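Local coordinates for protein Moesin/ezrin/radixin homolog 2 (Drosophila melanogaster, PDB 7EDR) that probably works as a merlin-type membrane-cytoskeleton adaptor of the ezrin-radixin-moesin family, engaging partner proteins through its FERM domain, at residues C[143-146]-C[147-151]; C[167-170]-C[171-174]. One frame throughout, in Å; residues are numbered along the deposited sequence.

Contact 1: C[143-146]-C[147-151]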
loop_
_atom_site.group_PDB
_atom_site.type_symbol
_atom_site.label_atom_id
_atom_site.label_comp_id
_atom_site.label_asym_id
_atom_site.label_seq_id
_atom_site.Cartn_x
_atom_site.Cartn_y
_atom_site.Cartn_z
ATOM N N GLU C 143 -1.837 46.142 0.197
ATOM C CA GLU C 143 -2.738 46.947 1.018
ATOM C C GLU C 143 -2.403 46.824 2.499
ATOM O O GLU C 143 -2.308 47.827 3.221
ATOM C CB GLU C 143 -4.176 46.500 0.776
ATOM C CG GLU C 143 -4.533 46.308 -0.684
ATOM C CD GLU C 143 -4.885 47.615 -1.368
ATOM O OE1 GLU C 143 -5.992 47.689 -1.956
ATOM O OE2 GLU C 143 -4.082 48.579 -1.318
ATOM N N THR C 144 -2.222 45.600 2.976
ATOM C CA THR C 144 -2.069 45.388 4.401
ATOM C C THR C 144 -0.619 45.364 4.846
ATOM O O THR C 144 -0.361 45.476 6.049
ATOM C CB THR C 144 -2.779 44.095 4.793
ATOM O OG1 THR C 144 -2.196 42.999 4.079
ATOM C CG2 THR C 144 -4.226 44.197 4.390
ATOM N N TYR C 145 0.335 45.247 3.919
ATOM C CA TYR C 145 1.738 45.230 4.323
ATOM C C TYR C 145 2.123 46.554 4.974
ATOM O O TYR C 145 1.661 47.621 4.565
ATOM C CB TYR C 145 2.660 44.958 3.131
ATOM C CG TYR C 145 4.086 44.764 3.589
ATOM C CD1 TYR C 145 4.545 43.513 3.975
ATOM C CD2 TYR C 145 4.963 45.835 3.682
ATOM C CE1 TYR C 145 5.838 43.334 4.421
ATOM C CE2 TYR C 145 6.258 45.667 4.133
ATOM C CZ TYR C 145 6.693 44.415 4.499
ATOM O OH TYR C 145 7.988 44.245 4.947
ATOM N N LYS C 146 2.983 46.487 5.987
ATOM C CA LYS C 146 3.479 47.681 6.666
ATOM C C LYS C 146 5.003 47.634 6.710
ATOM O O LYS C 146 5.570 46.809 7.436
ATOM C CB LYS C 146 2.904 47.777 8.080
ATOM C CG LYS C 146 1.452 47.325 8.189
ATOM C CD LYS C 146 0.908 47.455 9.612
ATOM C CE LYS C 146 0.721 48.913 10.026
ATOM N NZ LYS C 146 0.229 49.038 11.436
ATOM N N ASP C 147 5.667 48.525 5.950
ATOM C CA ASP C 147 7.131 48.639 5.953
ATOM C C ASP C 147 7.652 48.797 7.375
ATOM O O ASP C 147 7.465 49.850 7.993
ATOM C CB ASP C 147 7.612 49.827 5.106
ATOM C CG ASP C 147 7.239 49.704 3.630
ATOM O OD1 ASP C 147 6.586 50.634 3.112
ATOM O OD2 ASP C 147 7.623 48.701 2.979
ATOM N N GLY C 148 8.312 47.764 7.889
ATOM C CA GLY C 148 8.542 47.617 9.309
ATOM C C GLY C 148 7.681 46.561 9.963
ATOM O O GLY C 148 7.732 46.407 11.188
ATOM N N MET C 149 6.867 45.849 9.186
ATOM C CA MET C 149 6.246 44.608 9.642
ATOM C C MET C 149 7.270 43.547 10.028
ATOM O O MET C 149 6.891 42.549 10.649
ATOM C CB MET C 149 5.343 44.069 8.525
ATOM C CG MET C 149 4.307 43.046 8.918
ATOM S SD MET C 149 2.955 43.146 7.722
ATOM C CE MET C 149 3.307 41.749 6.645
ATOM N N LEU C 150 8.542 43.729 9.668
ATOM C CA LEU C 150 9.584 42.725 9.819
ATOM C C LEU C 150 10.695 43.226 10.739
ATOM O O LEU C 150 10.724 44.381 11.180
ATOM C CB LEU C 150 10.184 42.346 8.456
ATOM C CG LEU C 150 9.215 42.215 7.276
ATOM C CD1 LEU C 150 9.958 41.842 6.022
ATOM C CD2 LEU C 150 8.119 41.205 7.556
ATOM N N ALA C 151 11.628 42.322 11.013
ATOM C CA ALA C 151 12.827 42.656 11.779
ATOM C C ALA C 151 13.853 41.561 11.490
ATOM O O ALA C 151 13.655 40.409 11.900
ATOM C CB ALA C 151 12.505 42.775 13.270
HETATM O O HOH W 1 9.554 46.397 5.300
#
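A type II beta turn running from Lys146 to Met149, packed against the ring of Tyr145, defines this local contact in the loop between helices 122-137 and 152-155 of the FERM central domain. The turn type follows from the backbone: Asp147 is extended and Gly148 follows with a positive phi of 106°, a value glycine takes easily because no side chain meets the carbonyl before it. Met149 N donates to Lys146 O and closes the turn, although the modelled separation is shorter than a hydrogen bond should be and its exact length is doubtful.

Tyr145 carries most of the side-chain contact. Its CG lies anti to the backbone N (chi1 -173°), which swings the ring along the chain that follows, and CE2 comes 3.4 Å from Asp147 N. Met149 CB sits over one ring face. From there the methionine bends at its last torsion (chi3 101°) and brings CE back to 3.4 Å from Tyr145 CD1. Met149 SD is 4.6 Å from the centroid of the Tyr145 ring and obliquely placed, a Met-aromatic contact.

The Asp147 and Tyr145 side chains cross at about a right angle, with Asp147 OD2 3.5 Å from Tyr145 CE2 and the carboxylate steeply inclined to the ring. That same OD2 forms a salt bridge with Lys176 of helix 168-179, which Tyr145 also touches, together with Tyr179. Met149 touches Tyr137 and Leu150 touches Val133, both of helix 122-137.

At the phenol end Leu150 CD1 packs 3.3 Å from Tyr145 OH, and a water in the ring plane makes the polar link to the turn, 2.7 Å from Tyr145 OH and accepting from Gly148 N at 3.2 Å.

Contact 2: C[167-170]-C[171-174]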
loop_
_atom_site.group_PDB
_atom_site.type_symbol
_atom_site.label_atom_id
_atom_site.label_comp_id
_atom_site.label_asym_id
_atom_site.label_seq_id
_atom_site.Cartn_x
_atom_site.Cartn_y
_atom_site.Cartn_z
ATOM N N THR C 167 22.679 46.602 6.949
ATOM C CA THR C 167 21.828 46.991 8.055
ATOM C C THR C 167 20.643 46.048 8.126
ATOM O O THR C 167 20.311 45.384 7.138
ATOM C CB THR C 167 21.325 48.430 7.874
ATOM O OG1 THR C 167 20.377 48.475 6.795
ATOM C CG2 THR C 167 22.480 49.377 7.579
ATOM N N PRO C 168 19.987 45.963 9.282
ATOM C CA PRO C 168 18.733 45.198 9.358
ATOM C C PRO C 168 17.722 45.574 8.286
ATOM O O PRO C 168 17.018 44.689 7.776
ATOM C CB PRO C 168 18.219 45.528 10.764
ATOM C CG PRO C 168 19.467 45.774 11.548
ATOM C CD PRO C 168 20.411 46.466 10.604
ATOM N N GLU C 169 17.642 46.852 7.903
ATOM C CA GLU C 169 16.639 47.258 6.923
ATOM C C GLU C 169 16.980 46.742 5.539
ATOM O O GLU C 169 16.078 46.496 4.726
ATOM C CB GLU C 169 16.508 48.780 6.889
ATOM C CG GLU C 169 15.943 49.381 8.176
ATOM C CD GLU C 169 16.947 49.430 9.358
ATOM O OE1 GLU C 169 18.175 49.180 9.193
ATOM O OE2 GLU C 169 16.482 49.734 10.476
ATOM N N MET C 170 18.277 46.592 5.252
ATOM C CA MET C 170 18.688 46.047 3.968
ATOM C C MET C 170 18.334 44.571 3.875
ATOM O O MET C 170 17.891 44.096 2.820
ATOM C CB MET C 170 20.190 46.258 3.762
ATOM C CG MET C 170 20.568 47.659 3.338
ATOM S SD MET C 170 22.298 48.082 3.663
ATOM C CE MET C 170 23.149 47.226 2.320
ATOM N N TRP C 171 18.526 43.830 4.974
ATOM C CA TRP C 171 18.059 42.445 5.017
ATOM C C TRP C 171 16.538 42.372 4.875
ATOM O O TRP C 171 16.011 41.612 4.052
ATOM C CB TRP C 171 18.499 41.779 6.319
ATOM C CG TRP C 171 19.953 41.401 6.429
ATOM C CD1 TRP C 171 20.867 41.931 7.284
ATOM C CD2 TRP C 171 20.643 40.375 5.691
ATOM N NE1 TRP C 171 22.089 41.318 7.117
ATOM C CE2 TRP C 171 21.979 40.357 6.148
ATOM C CE3 TRP C 171 20.264 39.478 4.687
ATOM C CZ2 TRP C 171 22.940 39.475 5.639
ATOM C CZ3 TRP C 171 21.234 38.595 4.170
ATOM C CH2 TRP C 171 22.550 38.610 4.647
ATOM N N GLU C 172 15.816 43.175 5.665
ATOM C CA GLU C 172 14.357 43.155 5.620
ATOM C C GLU C 172 13.831 43.408 4.211
ATOM O O GLU C 172 12.868 42.765 3.779
ATOM C CB GLU C 172 13.794 44.175 6.612
ATOM C CG GLU C 172 14.067 43.805 8.075
ATOM C CD GLU C 172 14.103 45.000 9.027
ATOM O OE1 GLU C 172 14.698 44.851 10.123
ATOM O OE2 GLU C 172 13.534 46.073 8.695
ATOM N N GLU C 173 14.460 44.319 3.464
ATOM C CA GLU C 173 13.949 44.613 2.124
ATOM C C GLU C 173 14.094 43.414 1.191
ATOM O O GLU C 173 13.225 43.171 0.340
ATOM C CB GLU C 173 14.664 45.832 1.537
ATOM C CG GLU C 173 13.929 46.464 0.373
ATOM C CD GLU C 173 12.559 47.023 0.755
ATOM O OE1 GLU C 173 12.303 47.274 1.958
ATOM O OE2 GLU C 173 11.724 47.204 -0.163
ATOM N N ARG C 174 15.178 42.655 1.339
ATOM C CA ARG C 174 15.350 41.452 0.534
ATOM C C ARG C 174 14.387 40.339 0.947
ATOM O O ARG C 174 13.887 39.611 0.083
ATOM C CB ARG C 174 16.800 40.999 0.614
ATOM C CG ARG C 174 17.700 42.049 0.046
ATOM C CD ARG C 174 19.103 41.583 0.040
ATOM N NE ARG C 174 19.616 41.602 -1.321
ATOM C CZ ARG C 174 20.415 42.544 -1.779
ATOM N NH1 ARG C 174 20.783 43.535 -0.967
ATOM N NH2 ARG C 174 20.850 42.485 -3.024
HETATM O O HOH W 2 13.378 47.640 4.250
#
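This is an i to i+4 contact along the first turns of helix 168-179, near the surface of the FERM central domain, where Thr167 to Met170 meet Trp171 to Arg174. Three sound backbone bonds establish the helix: Trp171 N to Thr167 O at 3.2 Å, nearly straight at 165°, Glu172 N to Pro168 O at 2.9 Å, and Glu173 N to Glu169 O at 3.0 Å. The fourth, from Arg174 N to Met170 O, is weak.

The start is a capping box. Thr167, at the N-cap, accepts from Met170 N through OG1 (3.2 Å), and Thr167 N points back at Met170 SD in a weak but straight bond. Met170 CG lies beside the backbone N (chi1 -79°), which keeps the sulfur on the Thr167 side.

Trp171 is the buried member. Pro168 CA lies at the edge of its indole, near the ring plane, and Trp171 CD1 comes 3.5 Å from Thr167 O. Tyr164 meets the indole edge-to-face, while Val160 and Thr161 of helix 158-161 also pack on it.

Glu172 runs extended beyond CG: its CG and CD lie against Pro168 O, and OE1 is 3.6 Å from Pro168 CB and hydrogen-bonded to Gly152 N. It points the same way as Glu169, side by side; Glu169 OE2 and Glu172 OE2 are 5.0 Å apart and not in contact, so the two acids might raise each other's proton affinity slightly. A water donates to both Glu169 O and Glu173 OE1. Arg174 CG passes 3.5 Å from Met170 O, while its NH2 turns to an acidic side chain on the chain of another protein.

Both contacts belong to the FERM central domain and follow in series: the loop of contact 1 ends where helix 152-155 begins, and contact 2 opens later, at the start of helix 168-179. Their centres are 12 Å apart, on the same side of the chain's centre, and they touch directly. Ala151 CA lies 3.3 Å from Glu172 OE1, and Leu150 CD1 lies 3.8 Å from Glu172 O. The loop 143-151 therefore rests against helix 168-179 as well as helix 122-137. Of the two, only contact 2 meets the chain of another protein, through Trp171 and Arg174, while the loop packs alongside that helix.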